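Long-range contacts in putative alpha-L-fucosidase (Bacteroides thetaiotaomicron, PDB 4H41), which is a putative alpha-L-fucosidase with a TIM-barrel fold, probably acting in the breakdown of host glycans: residues Arg107-Tyr112 / Tyr154-Gly159; Trp271-Ser276 / Lys307-Glu312. One frame throughout, in Å; residues are numbered along the deposited sequence.

Contact 1: residues Arg107-Tyr112 / Tyr154-Gly159; sequences RLAEKY and YKSFGG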
loop_
_atom_site.group_PDB
_atom_site.type_symbol
_atom_site.label_atom_id
_atom_site.label_comp_id
_atom_site.label_asym_id
_atom_site.label_seq_id
_atom_site.Cartn_x
_atom_site.Cartn_y
_atom_site.Cartn_z
ATOM N N ARG B 107 31.720 3.782 1.946
ATOM C CA ARG B 107 32.414 3.792 0.648
ATOM C C ARG B 107 31.644 4.635 -0.362
ATOM O O ARG B 107 32.242 5.391 -1.120
ATOM C CB ARG B 107 32.628 2.370 0.115
ATOM C CG ARG B 107 33.753 1.646 0.848
ATOM C CD ARG B 107 34.110 0.314 0.209
ATOM N NE ARG B 107 33.046 -0.675 0.367
ATOM C CZ ARG B 107 32.135 -1.009 -0.536
ATOM N NH1 ARG B 107 32.128 -0.428 -1.734
ATOM N NH2 ARG B 107 31.213 -1.925 -0.248
ATOM N N LEU B 108 30.314 4.524 -0.372
ATOM C CA LEU B 108 29.505 5.305 -1.303
ATOM C C LEU B 108 29.556 6.792 -0.932
ATOM O O LEU B 108 29.666 7.629 -1.821
ATOM C CB LEU B 108 28.058 4.802 -1.341
ATOM C CG LEU B 108 27.876 3.419 -1.953
ATOM C CD1 LEU B 108 26.432 2.971 -1.847
ATOM C CD2 LEU B 108 28.338 3.384 -3.436
ATOM N N ALA B 109 29.506 7.124 0.368
ATOM C CA ALA B 109 29.604 8.520 0.805
ATOM C C ALA B 109 30.928 9.109 0.380
ATOM O O ALA B 109 30.959 10.253 -0.090
ATOM C CB ALA B 109 29.420 8.637 2.312
ATOM N N GLU B 110 32.014 8.329 0.465
ATOM C CA GLU B 110 33.312 8.846 0.052
ATOM C C GLU B 110 33.373 9.039 -1.461
ATOM O O GLU B 110 33.873 10.057 -1.943
ATOM C CB GLU B 110 34.424 7.916 0.508
ATOM C CG GLU B 110 35.801 8.450 0.154
ATOM C CD GLU B 110 36.970 7.690 0.732
ATOM O OE1 GLU B 110 36.735 6.696 1.462
ATOM O OE2 GLU B 110 38.123 8.072 0.420
ATOM N N LYS B 111 32.846 8.091 -2.196
ATOM C CA LYS B 111 32.811 8.163 -3.658
ATOM C C LYS B 111 32.088 9.425 -4.139
ATOM O O LYS B 111 32.544 10.065 -5.080
ATOM C CB LYS B 111 32.103 6.926 -4.216
ATOM C CG LYS B 111 32.188 6.783 -5.719
ATOM C CD LYS B 111 31.507 5.506 -6.168
ATOM C CE LYS B 111 31.408 5.432 -7.663
ATOM N NZ LYS B 111 30.823 4.123 -8.088
ATOM N N TYR B 112 30.979 9.782 -3.491
ATOM C CA TYR B 112 30.170 10.931 -3.917
ATOM C C TYR B 112 30.382 12.161 -3.051
ATOM O O TYR B 112 29.621 13.112 -3.162
ATOM C CB TYR B 112 28.685 10.525 -3.967
ATOM C CG TYR B 112 28.439 9.499 -5.047
ATOM C CD1 TYR B 112 28.432 9.860 -6.382
ATOM C CD2 TYR B 112 28.327 8.146 -4.741
ATOM C CE1 TYR B 112 28.311 8.914 -7.387
ATOM C CE2 TYR B 112 28.170 7.192 -5.737
ATOM C CZ TYR B 112 28.190 7.577 -7.065
ATOM O OH TYR B 112 28.082 6.661 -8.075
ATOM N N TYR B 154 37.589 5.189 7.784
ATOM C CA TYR B 154 36.883 5.723 6.628
ATOM C C TYR B 154 36.740 7.236 6.742
ATOM O O TYR B 154 36.155 7.753 7.705
ATOM C CB TYR B 154 35.485 5.087 6.518
ATOM C CG TYR B 154 35.451 3.591 6.271
ATOM C CD1 TYR B 154 35.709 2.690 7.298
ATOM C CD2 TYR B 154 35.083 3.075 5.033
ATOM C CE1 TYR B 154 35.646 1.310 7.091
ATOM C CE2 TYR B 154 34.988 1.701 4.820
ATOM C CZ TYR B 154 35.247 0.818 5.861
ATOM O OH TYR B 154 35.073 -0.543 5.708
ATOM N N LYS B 155 37.216 7.926 5.699
ATOM C CA LYS B 155 37.219 9.378 5.567
ATOM C C LYS B 155 35.834 9.981 5.698
ATOM O O LYS B 155 35.692 11.055 6.262
ATOM C CB LYS B 155 37.788 9.703 4.169
ATOM C CG LYS B 155 37.861 11.158 3.740
ATOM C CD LYS B 155 38.412 11.182 2.330
ATOM C CE LYS B 155 38.470 12.532 1.667
ATOM N NZ LYS B 155 38.916 12.401 0.251
ATOM N N SER B 156 34.813 9.301 5.183
ATOM C CA SER B 156 33.466 9.860 5.146
ATOM C C SER B 156 32.695 9.757 6.480
ATOM O O SER B 156 31.605 10.291 6.567
ATOM C CB SER B 156 32.694 9.201 4.025
ATOM O OG SER B 156 32.574 7.814 4.291
ATOM N N PHE B 157 33.239 9.094 7.509
ATOM C CA PHE B 157 32.561 9.025 8.814
ATOM C C PHE B 157 32.596 10.420 9.438
ATOM O O PHE B 157 33.631 10.843 9.954
ATOM C CB PHE B 157 33.240 7.976 9.712
ATOM C CG PHE B 157 32.398 7.555 10.899
ATOM C CD1 PHE B 157 32.147 8.432 11.946
ATOM C CD2 PHE B 157 31.934 6.253 11.014
ATOM C CE1 PHE B 157 31.381 8.039 13.045
ATOM C CE2 PHE B 157 31.202 5.849 12.137
ATOM C CZ PHE B 157 30.933 6.743 13.144
ATOM N N GLY B 158 31.477 11.134 9.383
ATOM C CA GLY B 158 31.436 12.528 9.778
ATOM C C GLY B 158 30.545 12.971 10.895
ATOM O O GLY B 158 30.485 14.168 11.168
ATOM N N GLY B 159 29.835 12.052 11.500
ATOM C CA GLY B 159 28.896 12.421 12.539
ATOM C C GLY B 159 28.116 11.274 13.106
ATOM O O GLY B 159 28.231 10.134 12.640
HETATM O O HOH W 1 38.516 6.390 3.557
HETATM O O HOH W 2 34.869 6.578 3.493
#
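Glu110 lays its extended side chain across that of Lys155 at about a right angle, so that carboxylate oxygen OE2 rests against methylene carbon CD of the lysine at 3.7 Å. The charged ends stay apart: Glu110 OE2 and Lys155 NZ are 4.4 Å from each other, too far for a salt bridge. The other carboxylate oxygen works through water. With CG anti to the backbone N (chi1 -177°), the side chain brings OE1 toward the turn Tyr154-Phe157, where two waters each donate to it; one accepts from Lys155 N at 2.9 Å, the other from Ser156 N at 3.2 Å. No direct hydrogen bond joins the segments. In the TIM barrel this turn of type I leads into strand 157-162, and it meets the C-terminal end of helix 101-111 on the side where the strands begin. Here Ser156 carries the closest apolar contact, its CB 3.7 Å from CB of Ala109, while its OG bonds to the carbonyl of Leu106 in the same helix. Tyr154 runs alongside Arg107 in the same direction, and CG of the arginine meets the ring edge at CE2, 4.2 Å away. Both polar ends turn to Asp103, which bonds Tyr154 OH and Arg107 NE, while Arg107 NH1 forms a second salt bridge with Glu53.

Contact 2: residues Trp271-Ser276 / Lys307-Glu312; sequences WTNAES and KAITFE
Strands 269-273 and 307-310, the seventh and eighth of the TIM barrel, run parallel and are joined through helix 290-302 as a beta-alpha-beta unit. Thr272 holds the register with both backbone groups: its N donates to Lys307 O, and its O accepts a nearly straight bond from Ile309 N (2.9 Å, N-H...O 174°). Ala274 N continues the series to Ile309 O. On the barrel's interior face Lys307 CB lies 3.7 Å from the centroid of the five-membered ring of Trp271, a CH-pi contact 13° off the ring normal. Farther along, Lys307 CD covers the same indole toward its rim, and Ile309 CG2 approaches Trp271 CE3 obliquely at 4.1 Å. Cutting Trp271 back to an alanine would probably open a gap beside Ile309 and leave the aliphatic part of Lys307 without the ring it lies over. Toward the C-terminal ends, hydroxyls join in. Thr310 OG1, swung anti to its own backbone N (chi1 -174°), donates to Ala274 O at 2.6 Å while accepting from Ser276 OG at 2.9 Å. Ser276 N bonds Phe311 O at 3.0 Å, and its OG receives a weak bond from Glu312 N, the nitrogen of the cis peptide Phe311-Glu312. Asn273 OD1 takes another weak bond, from Phe311 N, while its ND2 bonds Ser196 and an unidentified ligand. Lys307 NZ forms a salt bridge with Asp69 and a hydrogen bond with Thr35. On the outer face of the sheet, Thr272 and Ala308, with Ala274 beyond them, pack against Ala300, Leu293 and Leu297 of helix 290-302; strands 239-243 and 34-39 flank the pair.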
loop_
_atom_site.group_PDB
_atom_site.type_symbol
_atom_site.label_atom_id
_atom_site.label_comp_id
_atom_site.label_asym_id
_atom_site.label_seq_id
_atom_site.Cartn_x
_atom_site.Cartn_y
_atom_site.Cartn_z
ATOM N N TRP B 271 17.615 22.392 12.497
ATOM C CA TRP B 271 17.337 21.676 11.264
ATOM C C TRP B 271 15.886 21.319 11.180
ATOM O O TRP B 271 15.195 21.264 12.184
ATOM C CB TRP B 271 18.159 20.378 11.212
ATOM C CG TRP B 271 19.657 20.533 11.081
ATOM C CD1 TRP B 271 20.398 21.681 11.204
ATOM C CD2 TRP B 271 20.596 19.458 10.977
ATOM N NE1 TRP B 271 21.731 21.393 11.087
ATOM C CE2 TRP B 271 21.885 20.031 10.941
ATOM C CE3 TRP B 271 20.467 18.064 10.805
ATOM C CZ2 TRP B 271 23.043 19.254 10.811
ATOM C CZ3 TRP B 271 21.618 17.298 10.644
ATOM C CH2 TRP B 271 22.887 17.886 10.692
ATOM N N THR B 272 15.433 20.988 9.984
ATOM C CA THR B 272 14.101 20.410 9.806
ATOM C C THR B 272 14.254 19.021 9.183
ATOM O O THR B 272 15.075 18.834 8.282
ATOM C CB THR B 272 13.128 21.276 9.001
ATOM O OG1 THR B 272 11.848 20.641 9.062
ATOM C CG2 THR B 272 13.537 21.472 7.548
ATOM N N ASN B 273 13.498 18.052 9.695
ATOM C CA ASN B 273 13.413 16.727 9.089
ATOM C C ASN B 273 12.111 16.793 8.314
ATOM O O ASN B 273 11.016 16.632 8.881
ATOM C CB ASN B 273 13.472 15.602 10.105
ATOM C CG ASN B 273 13.229 14.252 9.480
ATOM O OD1 ASN B 273 12.961 14.138 8.289
ATOM N ND2 ASN B 273 13.300 13.207 10.273
ATOM N N ALA B 274 12.237 17.172 7.047
ATOM C CA ALA B 274 11.113 17.367 6.147
ATOM C C ALA B 274 10.667 16.035 5.598
ATOM O O ALA B 274 11.292 15.504 4.692
ATOM C CB ALA B 274 11.483 18.316 5.021
ATOM N N GLU B 275 9.625 15.472 6.187
ATOM C CA GLU B 275 9.106 14.165 5.781
ATOM C C GLU B 275 8.613 14.207 4.340
ATOM O O GLU B 275 7.797 15.063 3.989
ATOM C CB GLU B 275 8.000 13.738 6.713
ATOM C CG GLU B 275 8.523 13.506 8.122
ATOM C CD GLU B 275 7.480 13.088 9.141
ATOM O OE1 GLU B 275 6.274 13.293 8.868
ATOM O OE2 GLU B 275 7.863 12.408 10.124
ATOM N N SER B 276 9.080 13.256 3.515
ATOM C CA SER B 276 8.711 13.197 2.102
ATOM C C SER B 276 7.699 12.098 1.820
ATOM O O SER B 276 7.387 11.804 0.647
ATOM C CB SER B 276 9.975 13.093 1.252
ATOM O OG SER B 276 10.851 12.097 1.716
ATOM N N LYS B 307 19.388 23.901 8.012
ATOM C CA LYS B 307 19.462 22.774 7.094
ATOM C C LYS B 307 18.178 22.008 7.044
ATOM O O LYS B 307 17.449 21.924 8.039
ATOM C CB LYS B 307 20.596 21.799 7.535
ATOM C CG LYS B 307 21.028 20.752 6.493
ATOM C CD LYS B 307 22.094 19.794 7.082
ATOM C CE LYS B 307 22.746 18.851 6.087
ATOM N NZ LYS B 307 23.472 19.564 5.014
ATOM N N ALA B 308 17.879 21.432 5.871
ATOM C CA ALA B 308 16.734 20.523 5.736
ATOM C C ALA B 308 17.270 19.151 5.373
ATOM O O ALA B 308 18.081 19.004 4.457
ATOM C CB ALA B 308 15.734 20.998 4.703
ATOM N N ILE B 309 16.820 18.154 6.094
ATOM C CA ILE B 309 17.098 16.756 5.793
ATOM C C ILE B 309 15.739 16.115 5.552
ATOM O O ILE B 309 14.716 16.727 5.858
ATOM C CB ILE B 309 17.933 16.057 6.895
ATOM C CG1 ILE B 309 17.112 15.858 8.197
ATOM C CG2 ILE B 309 19.232 16.850 7.143
ATOM C CD1 ILE B 309 17.860 15.067 9.284
ATOM N N THR B 310 15.696 14.877 5.051
ATOM C CA THR B 310 14.421 14.208 4.864
ATOM C C THR B 310 14.478 12.752 5.242
ATOM O O THR B 310 15.479 12.073 4.998
ATOM C CB THR B 310 13.959 14.334 3.364
ATOM O OG1 THR B 310 12.637 13.801 3.194
ATOM C CG2 THR B 310 14.885 13.600 2.380
ATOM N N PHE B 311 13.386 12.284 5.807
ATOM C CA PHE B 311 13.021 10.869 5.873
ATOM C C PHE B 311 11.991 10.734 4.742
ATOM O O PHE B 311 10.881 11.240 4.884
ATOM C CB PHE B 311 12.464 10.445 7.226
ATOM C CG PHE B 311 12.292 8.947 7.305
ATOM C CD1 PHE B 311 11.186 8.331 6.745
ATOM C CD2 PHE B 311 13.319 8.141 7.780
ATOM C CE1 PHE B 311 11.083 6.955 6.688
ATOM C CE2 PHE B 311 13.210 6.755 7.744
ATOM C CZ PHE B 311 12.086 6.170 7.207
ATOM N N GLU B 312 12.310 10.111 3.605
ATOM C CA GLU B 312 13.559 9.437 3.256
ATOM C C GLU B 312 13.684 9.434 1.757
ATOM O O GLU B 312 12.720 9.073 1.078
ATOM C CB GLU B 312 13.550 7.992 3.793
ATOM C CG GLU B 312 14.895 7.293 3.676
ATOM C CD GLU B 312 14.962 5.987 2.899
ATOM O OE1 GLU B 312 14.033 5.721 2.110
ATOM O OE2 GLU B 312 15.959 5.243 3.052
#

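In the fold
Contact 1 and contact 2 illustrate two kinds of join in one TIM barrel, helix to strand entry and strand to strand. Their centres lie 20 Å apart and their nearest atoms about 8 Å, so they do not touch, yet both reach the same closed sheet. The centre of contact 1 lies about 17 Å from the chain centre; that of contact 2 lies about 6 Å from it, near the C-terminal strand ends, where TIM-barrel enzymes carry their active sites. An unidentified ligand about 3 Å from the side chain of Asn273 is consistent with a pocket there, and a polyether lies about 5 Å from the side chain of Lys155; both probably come from the crystallisation liquor.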